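PDB 6BAF: photoreceptor-histidine kinase BphP from Stigmatella aurantiaca DW4/3-1, which senses light as a bacterial phytochrome, binding a bilin chromophore in its photosensory part and probably relaying the signal to a histidine kinase that helps control cell development. Local coordinates for residues Y202-L207 / L232-L237; E6-P11 / R196-L201. All blocks are in the same frame, centred on the assembly; numbering follows the deposited sequence.

Interaction 1 of 2, residues Y202-L207 / L232-L237. With BLR (3-[5-[(Z)-(4-ethenyl-3-methyl-5-oxidanylidene-pyrrol-2-ylidene)methyl]-2-[[5-[(Z)-(3-ethenyl-4-methyl-5-oxidanylidene-pyrrol-2-ylidene)methyl]-3-(3-hydroxy-3-oxopropyl)-4-methyl-1H-pyrrol-2-yl]methyl]-4-methyl-1H-pyrrol-3-yl]propanoic acid), chain B.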
loop_
_atom_site.group_PDB
_atom_site.type_symbol
_atom_site.label_atom_id
_atom_site.label_comp_id
_atom_site.label_asym_id
_atom_site.label_seq_id
_atom_site.Cartn_x
_atom_site.Cartn_y
_atom_site.Cartn_z
ATOM N N TYR A 202 3.081 -18.822 -15.037
ATOM C CA TYR A 202 3.227 -18.158 -13.748
ATOM C C TYR A 202 4.360 -17.152 -13.776
ATOM O O TYR A 202 4.433 -16.302 -12.888
ATOM C CB TYR A 202 3.437 -19.166 -12.618
ATOM C CG TYR A 202 2.313 -20.195 -12.473
ATOM C CD1 TYR A 202 1.057 -19.985 -13.057
ATOM C CD2 TYR A 202 2.512 -21.371 -11.745
ATOM C CE1 TYR A 202 0.041 -20.932 -12.937
ATOM C CE2 TYR A 202 1.493 -22.323 -11.596
ATOM C CZ TYR A 202 0.275 -22.106 -12.209
ATOM O OH TYR A 202 -0.737 -23.036 -12.050
ATOM N N GLN A 203 5.239 -17.212 -14.782
ATOM C CA GLN A 203 6.211 -16.136 -14.954
ATOM C C GLN A 203 5.570 -14.856 -15.451
ATOM O O GLN A 203 6.193 -13.792 -15.370
ATOM C CB GLN A 203 7.304 -16.527 -15.949
ATOM C CG GLN A 203 8.358 -17.336 -15.320
ATOM C CD GLN A 203 9.515 -17.632 -16.245
ATOM O OE1 GLN A 203 10.544 -18.134 -15.786
ATOM N NE2 GLN A 203 9.353 -17.353 -17.555
ATOM N N LEU A 204 4.362 -14.932 -15.999
ATOM C CA LEU A 204 3.718 -13.751 -16.559
ATOM C C LEU A 204 2.581 -13.251 -15.703
ATOM O O LEU A 204 2.336 -12.049 -15.658
ATOM C CB LEU A 204 3.170 -14.055 -17.962
ATOM C CG LEU A 204 4.181 -14.599 -18.983
ATOM C CD1 LEU A 204 3.464 -14.987 -20.238
ATOM C CD2 LEU A 204 5.262 -13.586 -19.295
ATOM N N ASN A 205 1.862 -14.163 -15.067
ATOM C CA ASN A 205 0.681 -13.879 -14.265
ATOM C C ASN A 205 1.034 -14.352 -12.852
ATOM O O ASN A 205 1.120 -15.569 -12.604
ATOM C CB ASN A 205 -0.550 -14.603 -14.832
ATOM C CG ASN A 205 -1.780 -14.333 -14.006
ATOM O OD1 ASN A 205 -1.648 -13.797 -12.924
ATOM N ND2 ASN A 205 -2.972 -14.676 -14.492
ATOM N N TRP A 206 1.241 -13.406 -11.927
ATOM C CA TRP A 206 1.925 -13.712 -10.669
ATOM C C TRP A 206 1.006 -14.153 -9.536
ATOM O O TRP A 206 1.502 -14.447 -8.442
ATOM C CB TRP A 206 2.751 -12.507 -10.224
ATOM C CG TRP A 206 3.834 -12.188 -11.183
ATOM C CD1 TRP A 206 4.404 -13.037 -12.127
ATOM C CD2 TRP A 206 4.503 -10.932 -11.315
ATOM N NE1 TRP A 206 5.398 -12.369 -12.818
ATOM C CE2 TRP A 206 5.468 -11.074 -12.345
ATOM C CE3 TRP A 206 4.376 -9.690 -10.661
ATOM C CZ2 TRP A 206 6.290 -10.019 -12.740
ATOM C CZ3 TRP A 206 5.198 -8.640 -11.049
ATOM C CH2 TRP A 206 6.152 -8.814 -12.067
ATOM N N LEU A 207 -0.291 -14.284 -9.765
ATOM C CA LEU A 207 -1.226 -14.647 -8.705
ATOM C C LEU A 207 -2.271 -15.607 -9.249
ATOM O O LEU A 207 -2.753 -15.422 -10.363
ATOM C CB LEU A 207 -1.926 -13.376 -8.144
ATOM C CG LEU A 207 -3.262 -13.583 -7.395
ATOM C CD1 LEU A 207 -3.014 -14.152 -6.046
ATOM C CD2 LEU A 207 -4.132 -12.298 -7.355
ATOM N N LEU A 232 -7.176 -16.991 -21.676
ATOM C CA LEU A 232 -7.499 -16.549 -20.315
ATOM C C LEU A 232 -6.254 -16.447 -19.431
ATOM O O LEU A 232 -6.372 -16.375 -18.199
ATOM C CB LEU A 232 -8.522 -17.501 -19.706
ATOM C CG LEU A 232 -9.903 -17.439 -20.372
ATOM C CD1 LEU A 232 -10.813 -18.481 -19.791
ATOM C CD2 LEU A 232 -10.533 -16.049 -20.167
ATOM N N SER A 233 -5.065 -16.449 -20.041
ATOM C CA SER A 233 -3.796 -16.347 -19.335
ATOM C C SER A 233 -3.790 -15.331 -18.195
ATOM O O SER A 233 -3.235 -15.633 -17.142
ATOM C CB SER A 233 -2.662 -15.989 -20.306
ATOM O OG SER A 233 -2.454 -17.036 -21.234
ATOM N N PHE A 234 -4.366 -14.135 -18.378
ATOM C CA PHE A 234 -4.289 -13.076 -17.371
ATOM C C PHE A 234 -5.597 -12.881 -16.646
ATOM O O PHE A 234 -5.808 -11.846 -16.001
ATOM C CB PHE A 234 -3.814 -11.768 -18.000
ATOM C CG PHE A 234 -2.402 -11.845 -18.421
ATOM C CD1 PHE A 234 -1.386 -11.746 -17.476
ATOM C CD2 PHE A 234 -2.075 -12.130 -19.727
ATOM C CE1 PHE A 234 -0.065 -11.860 -17.850
ATOM C CE2 PHE A 234 -0.758 -12.250 -20.110
ATOM C CZ PHE A 234 0.253 -12.118 -19.178
ATOM N N SER A 235 -6.492 -13.857 -16.742
ATOM C CA SER A 235 -7.793 -13.764 -16.098
ATOM C C SER A 235 -7.758 -14.456 -14.737
ATOM O O SER A 235 -7.257 -15.590 -14.608
ATOM C CB SER A 235 -8.840 -14.387 -17.017
ATOM O OG SER A 235 -9.892 -14.920 -16.243
ATOM N N VAL A 236 -8.268 -13.769 -13.712
ATOM C CA VAL A 236 -8.198 -14.324 -12.360
ATOM C C VAL A 236 -9.248 -15.415 -12.175
ATOM O O VAL A 236 -9.103 -16.277 -11.299
ATOM C CB VAL A 236 -8.368 -13.210 -11.299
ATOM C CG1 VAL A 236 -7.528 -11.989 -11.670
ATOM C CG2 VAL A 236 -9.795 -12.752 -11.219
ATOM N N LEU A 237 -10.297 -15.419 -12.992
ATOM C CA LEU A 237 -11.335 -16.425 -12.849
ATOM C C LEU A 237 -11.096 -17.666 -13.695
ATOM O O LEU A 237 -11.969 -18.544 -13.722
ATOM C CB LEU A 237 -12.684 -15.822 -13.219
ATOM C CG LEU A 237 -13.159 -14.721 -12.279
ATOM C CD1 LEU A 237 -14.406 -14.066 -12.839
ATOM C CD2 LEU A 237 -13.376 -15.265 -10.855
HETATM C CHA BLR B . -0.359 -26.233 -10.810
HETATM N NA BLR B . 0.733 -27.495 -8.905
HETATM C C1A BLR B . 0.226 -26.370 -9.429
HETATM C C2A BLR B . 0.320 -25.318 -8.512
HETATM C C3A BLR B . 0.923 -25.802 -7.407
HETATM C C4A BLR B . 1.160 -27.162 -7.657
HETATM C CMA BLR B . 1.261 -24.963 -6.139
HETATM C CAA BLR B . -0.161 -23.889 -8.770
HETATM C CBA BLR B . -1.685 -23.715 -8.539
HETATM C CGA BLR B . -2.033 -23.636 -7.045
HETATM O O1A BLR B . -1.505 -22.698 -6.378
HETATM O O2A BLR B . -2.819 -24.478 -6.462
HETATM C CHB BLR B . 1.826 -28.213 -6.795
HETATM N NB BLR B . 0.860 -27.658 -4.536
HETATM C C1B BLR B . 1.880 -28.231 -5.494
HETATM C C2B BLR B . 2.936 -28.856 -4.661
HETATM C C3B BLR B . 2.656 -28.698 -3.293
HETATM C C4B BLR B . 1.376 -27.955 -3.128
HETATM C CMB BLR B . 4.191 -29.567 -5.180
HETATM O OB BLR B . 0.821 -27.654 -2.131
HETATM C CAB BLR B . 3.597 -29.214 -2.191
HETATM C CBB BLR B . 3.397 -28.937 -0.923
HETATM N NC BLR B . 0.300 -31.693 -11.280
HETATM C C1C BLR B . 0.771 -33.095 -10.934
HETATM C C2C BLR B . 0.783 -33.843 -12.227
HETATM C C3C BLR B . 0.386 -33.021 -13.314
HETATM C C4C BLR B . 0.063 -31.660 -12.781
HETATM C CMC BLR B . 1.207 -35.293 -12.314
HETATM O OC BLR B . 1.052 -33.519 -9.866
HETATM C CAC BLR B . 0.282 -33.455 -14.789
HETATM C CBC BLR B . 1.310 -34.037 -15.432
HETATM C CHD BLR B . -0.345 -30.649 -13.484
HETATM N ND BLR B . -0.097 -28.664 -11.665
HETATM C C1D BLR B . -0.495 -29.239 -12.970
HETATM C C2D BLR B . -1.119 -28.233 -13.812
HETATM C C3D BLR B . -1.098 -26.984 -13.060
HETATM C C4D BLR B . -0.451 -27.202 -11.717
HETATM C CMD BLR B . -1.657 -28.469 -15.229
HETATM C CAD BLR B . -1.658 -25.658 -13.532
HETATM C CBD BLR B . -3.047 -25.484 -12.939
HETATM C CGD BLR B . -3.507 -24.212 -13.625
HETATM O O1D BLR B . -2.867 -23.126 -13.418
HETATM O O2D BLR B . -4.462 -24.284 -14.459
#
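The side-chain amide of N205 is aimed straight at the backbone of S233, with ND2 giving its N-H to S233 O over 2.8 Å at an angle of 170°. The bond arrives on a lone pair of the carbonyl and lies almost within the amide plane. N205 is set for this by holding CG anti to its backbone N (chi1 179°), which carries the amide out toward the turn. Its other end, OD1, accepts a long, weak bond from L207 N, which probably steadies the amide in this rotation. Beside it the F234 ring turns its edge to the L204 carbonyl: CE1 comes 3.3 Å from L204 O, which lies in the ring plane, while CZ rests 3.7 Å from L204 CB. The contact joins two loops of the GAF domain, and L232 to S235 form a type I beta turn that presents S233 O and the F234 ring together. F234 also meets the H100 ring edge-to-face. In segment 202-207, Y202 points its hydroxyl into the bilin pocket, where OH donates to O1D of a propionate over a short 2.5 Å, with that oxygen at the ring edge. A phenylalanine here would probably leave O1D without this donor and the propionate less restrained. R208 makes a cation-pi contact with the same tyrosine ring.

Interaction 2 of 2, residues E6-P11 / R196-L201; sequences EPIHIP and RQAREL. With BLR (3-[5-[(Z)-(4-ethenyl-3-methyl-5-oxidanylidene-pyrrol-2-ylidene)methyl]-2-[[5-[(Z)-(3-ethenyl-4-methyl-5-oxidanylidene-pyrrol-2-ylidene)methyl]-3-(3-hydroxy-3-oxopropyl)-4-methyl-1H-pyrrol-2-yl]methyl]-4-methyl-1H-pyrrol-3-yl]propanoic acid), chain B.
The bilin pocket of this phytochrome is closed in part by an N-terminal segment, E6 to P11, laid against the GAF helix that begins at R196. The polar join is made by Q197, whose NE2 donates to E6 O at 2.5 Å, a separation short enough that its exact length is doubtful. The oxygen offers a lone pair in its carbonyl plane, but it sits 23° out of the glutamine amide plane, and the bond is bent to 143°. Q197 gets there by a folded route: CG is wedged between backbone N and carbonyl carbon (chi1 80°) and the chain bends again at chi2, which also brings CG within 3.3 Å of P7 O. The same NE2 donates to C3 O, so one amide nitrogen ties two N-terminal backbone carbonyls to the helix. I8 supplies the apolar part. Its CD1 reaches the helix surface, 3.7 Å from A198 CA and 3.8 Å from L201 CD2, as the isoleucine and leucine side chains cross obliquely. The other branch, CG2, turns to the chromophore and lies 3.9 Å from its methyl CMD. E6 OE1 approaches that methyl to 3.4 Å, while E6 OE2 bonds weakly to S241 OG, and A198 CB meets propionate carbon CAD at 3.7 Å. An N-terminal segment of the PAS region clasped to the GAF domain beside the bilin is consistent with the knot characteristic of phytochromes.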
loop_
_atom_site.group_PDB
_atom_site.type_symbol
_atom_site.label_atom_id
_atom_site.label_comp_id
_atom_site.label_asym_id
_atom_site.label_seq_id
_atom_site.Cartn_x
_atom_site.Cartn_y
_atom_site.Cartn_z
ATOM N N GLU A 6 -0.756 -30.268 -21.922
ATOM C CA GLU A 6 -2.100 -29.727 -21.774
ATOM C C GLU A 6 -2.041 -28.204 -21.796
ATOM O O GLU A 6 -1.198 -27.621 -21.110
ATOM C CB GLU A 6 -2.711 -30.195 -20.465
ATOM C CG GLU A 6 -3.974 -29.443 -20.108
ATOM C CD GLU A 6 -4.291 -29.502 -18.604
ATOM O OE1 GLU A 6 -3.369 -29.933 -17.828
ATOM O OE2 GLU A 6 -5.448 -29.113 -18.231
ATOM N N PRO A 7 -2.868 -27.529 -22.588
ATOM C CA PRO A 7 -2.722 -26.074 -22.691
ATOM C C PRO A 7 -2.812 -25.351 -21.340
ATOM O O PRO A 7 -1.760 -24.985 -20.804
ATOM C CB PRO A 7 -3.845 -25.673 -23.658
ATOM C CG PRO A 7 -3.992 -26.861 -24.546
ATOM C CD PRO A 7 -3.703 -28.078 -23.675
ATOM N N ILE A 8 -4.007 -25.093 -20.823
ATOM C CA ILE A 8 -4.350 -24.528 -19.501
ATOM C C ILE A 8 -4.799 -23.083 -19.640
ATOM O O ILE A 8 -5.687 -22.660 -18.902
ATOM C CB ILE A 8 -3.292 -24.679 -18.366
ATOM C CG1 ILE A 8 -2.192 -23.592 -18.349
ATOM C CG2 ILE A 8 -2.832 -26.181 -18.179
ATOM C CD1 ILE A 8 -1.375 -23.589 -17.056
ATOM N N HIS A 9 -4.312 -22.343 -20.639
ATOM C CA HIS A 9 -4.723 -20.951 -20.820
ATOM C C HIS A 9 -5.998 -20.799 -21.651
ATOM O O HIS A 9 -6.510 -19.683 -21.783
ATOM C CB HIS A 9 -3.598 -20.139 -21.467
ATOM C CG HIS A 9 -3.201 -20.662 -22.822
ATOM N ND1 HIS A 9 -2.748 -21.954 -23.011
ATOM C CD2 HIS A 9 -3.242 -20.090 -24.056
ATOM C CE1 HIS A 9 -2.522 -22.158 -24.302
ATOM N NE2 HIS A 9 -2.809 -21.044 -24.958
ATOM N N ILE A 10 -6.555 -21.877 -22.185
ATOM C CA ILE A 10 -7.791 -21.747 -22.964
ATOM C C ILE A 10 -8.786 -22.809 -22.508
ATOM O O ILE A 10 -9.240 -23.612 -23.333
ATOM C CB ILE A 10 -7.522 -21.882 -24.475
ATOM C CG1 ILE A 10 -6.589 -23.082 -24.731
ATOM C CG2 ILE A 10 -6.896 -20.606 -25.044
ATOM C CD1 ILE A 10 -6.412 -23.465 -26.258
ATOM N N PRO A 11 -9.160 -22.863 -21.229
ATOM C CA PRO A 11 -10.158 -23.864 -20.822
ATOM C C PRO A 11 -11.555 -23.612 -21.365
ATOM O O PRO A 11 -12.383 -24.525 -21.332
ATOM C CB PRO A 11 -10.147 -23.765 -19.282
ATOM C CG PRO A 11 -9.778 -22.282 -19.027
ATOM C CD PRO A 11 -8.663 -22.077 -20.063
ATOM N N ARG A 196 5.601 -27.528 -17.131
ATOM C CA ARG A 196 6.340 -26.437 -17.733
ATOM C C ARG A 196 5.421 -25.344 -18.283
ATOM O O ARG A 196 5.733 -24.155 -18.172
ATOM C CB ARG A 196 7.240 -27.002 -18.806
ATOM C CG ARG A 196 7.556 -26.041 -19.841
ATOM C CD ARG A 196 8.951 -26.290 -20.217
ATOM N NE ARG A 196 9.141 -25.813 -21.570
ATOM C CZ ARG A 196 10.338 -25.595 -22.100
ATOM N NH1 ARG A 196 11.423 -25.795 -21.344
ATOM N NH2 ARG A 196 10.432 -25.160 -23.355
ATOM N N GLN A 197 4.288 -25.700 -18.872
ATOM C CA GLN A 197 3.412 -24.630 -19.332
ATOM C C GLN A 197 2.760 -23.880 -18.162
ATOM O O GLN A 197 2.371 -22.721 -18.330
ATOM C CB GLN A 197 2.347 -25.185 -20.294
ATOM C CG GLN A 197 1.141 -25.886 -19.642
ATOM C CD GLN A 197 1.434 -27.295 -19.132
ATOM O OE1 GLN A 197 2.538 -27.594 -18.634
ATOM N NE2 GLN A 197 0.441 -28.176 -19.255
ATOM N N ALA A 198 2.627 -24.503 -16.987
ATOM C CA ALA A 198 2.159 -23.763 -15.817
ATOM C C ALA A 198 3.234 -22.793 -15.352
ATOM O O ALA A 198 2.960 -21.605 -15.128
ATOM C CB ALA A 198 1.775 -24.722 -14.687
ATOM N N ARG A 199 4.473 -23.273 -15.253
ATOM C CA ARG A 199 5.572 -22.425 -14.826
ATOM C C ARG A 199 5.745 -21.233 -15.751
ATOM O O ARG A 199 6.061 -20.128 -15.295
ATOM C CB ARG A 199 6.871 -23.196 -14.800
ATOM C CG ARG A 199 7.149 -24.107 -13.613
ATOM C CD ARG A 199 8.539 -24.696 -13.919
ATOM N NE ARG A 199 8.374 -26.102 -14.022
ATOM C CZ ARG A 199 8.806 -26.907 -14.972
ATOM N NH1 ARG A 199 9.552 -26.515 -15.997
ATOM N NH2 ARG A 199 8.471 -28.162 -14.819
ATOM N N GLU A 200 5.568 -21.442 -17.057
ATOM C CA GLU A 200 5.684 -20.342 -18.005
ATOM C C GLU A 200 4.547 -19.346 -17.837
ATOM O O GLU A 200 4.763 -18.137 -17.920
ATOM C CB GLU A 200 5.710 -20.875 -19.438
ATOM C CG GLU A 200 7.082 -21.395 -19.861
ATOM C CD GLU A 200 7.036 -22.204 -21.165
ATOM O OE1 GLU A 200 5.906 -22.498 -21.670
ATOM O OE2 GLU A 200 8.137 -22.552 -21.668
ATOM N N LEU A 201 3.329 -19.828 -17.659
ATOM C CA LEU A 201 2.242 -18.913 -17.347
ATOM C C LEU A 201 2.513 -18.152 -16.048
ATOM O O LEU A 201 2.227 -16.951 -15.952
ATOM C CB LEU A 201 0.943 -19.697 -17.258
ATOM C CG LEU A 201 -0.263 -18.884 -16.809
ATOM C CD1 LEU A 201 -0.508 -17.748 -17.780
ATOM C CD2 LEU A 201 -1.447 -19.809 -16.789
HETATM C CHA BLR B . -0.359 -26.233 -10.810
HETATM N NA BLR B . 0.733 -27.495 -8.905
HETATM C C1A BLR B . 0.226 -26.370 -9.429
HETATM C C2A BLR B . 0.320 -25.318 -8.512
HETATM C C3A BLR B . 0.923 -25.802 -7.407
HETATM C C4A BLR B . 1.160 -27.162 -7.657
HETATM C CMA BLR B . 1.261 -24.963 -6.139
HETATM C CAA BLR B . -0.161 -23.889 -8.770
HETATM C CBA BLR B . -1.685 -23.715 -8.539
HETATM C CGA BLR B . -2.033 -23.636 -7.045
HETATM O O1A BLR B . -1.505 -22.698 -6.378
HETATM O O2A BLR B . -2.819 -24.478 -6.462
HETATM C CHB BLR B . 1.826 -28.213 -6.795
HETATM N NB BLR B . 0.860 -27.658 -4.536
HETATM C C1B BLR B . 1.880 -28.231 -5.494
HETATM C C2B BLR B . 2.936 -28.856 -4.661
HETATM C C3B BLR B . 2.656 -28.698 -3.293
HETATM C C4B BLR B . 1.376 -27.955 -3.128
HETATM C CMB BLR B . 4.191 -29.567 -5.180
HETATM O OB BLR B . 0.821 -27.654 -2.131
HETATM C CAB BLR B . 3.597 -29.214 -2.191
HETATM C CBB BLR B . 3.397 -28.937 -0.923
HETATM N NC BLR B . 0.300 -31.693 -11.280
HETATM C C1C BLR B . 0.771 -33.095 -10.934
HETATM C C2C BLR B . 0.783 -33.843 -12.227
HETATM C C3C BLR B . 0.386 -33.021 -13.314
HETATM C C4C BLR B . 0.063 -31.660 -12.781
HETATM C CMC BLR B . 1.207 -35.293 -12.314
HETATM O OC BLR B . 1.052 -33.519 -9.866
HETATM C CAC BLR B . 0.282 -33.455 -14.789
HETATM C CBC BLR B . 1.310 -34.037 -15.432
HETATM C CHD BLR B . -0.345 -30.649 -13.484
HETATM N ND BLR B . -0.097 -28.664 -11.665
HETATM C C1D BLR B . -0.495 -29.239 -12.970
HETATM C C2D BLR B . -1.119 -28.233 -13.812
HETATM C C3D BLR B . -1.098 -26.984 -13.060
HETATM C C4D BLR B . -0.451 -27.202 -11.717
HETATM C CMD BLR B . -1.657 -28.469 -15.229
HETATM C CAD BLR B . -1.658 -25.658 -13.532
HETATM C CBD BLR B . -3.047 -25.484 -12.939
HETATM C CGD BLR B . -3.507 -24.212 -13.625
HETATM O O1D BLR B . -2.867 -23.126 -13.418
HETATM O O2D BLR B . -4.462 -24.284 -14.459
#

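In the fold
Helix 196-202 connects the two contacts: L201 belongs to interaction 2 and the next residue, Y202, to interaction 1. The centres lie 10 Å apart, and the segments also meet directly where H9 O probably accepts a hydrogen bond from L232 N at 2.8 Å. L201 CD1 comes 3.5 Å from S233 O, the carbonyl that N205 also uses. Segment 232-237 thus touches both the N-terminal segment and the helix, as would fit the phytochrome knot. Both contacts touch the chromophore, interaction 1 through Y202 alone, which offers a hydroxyl to a propionate, while interaction 2 lines a methyl and a propionate chain. R238, just beyond the loop, donates to I8 O and to the bilin.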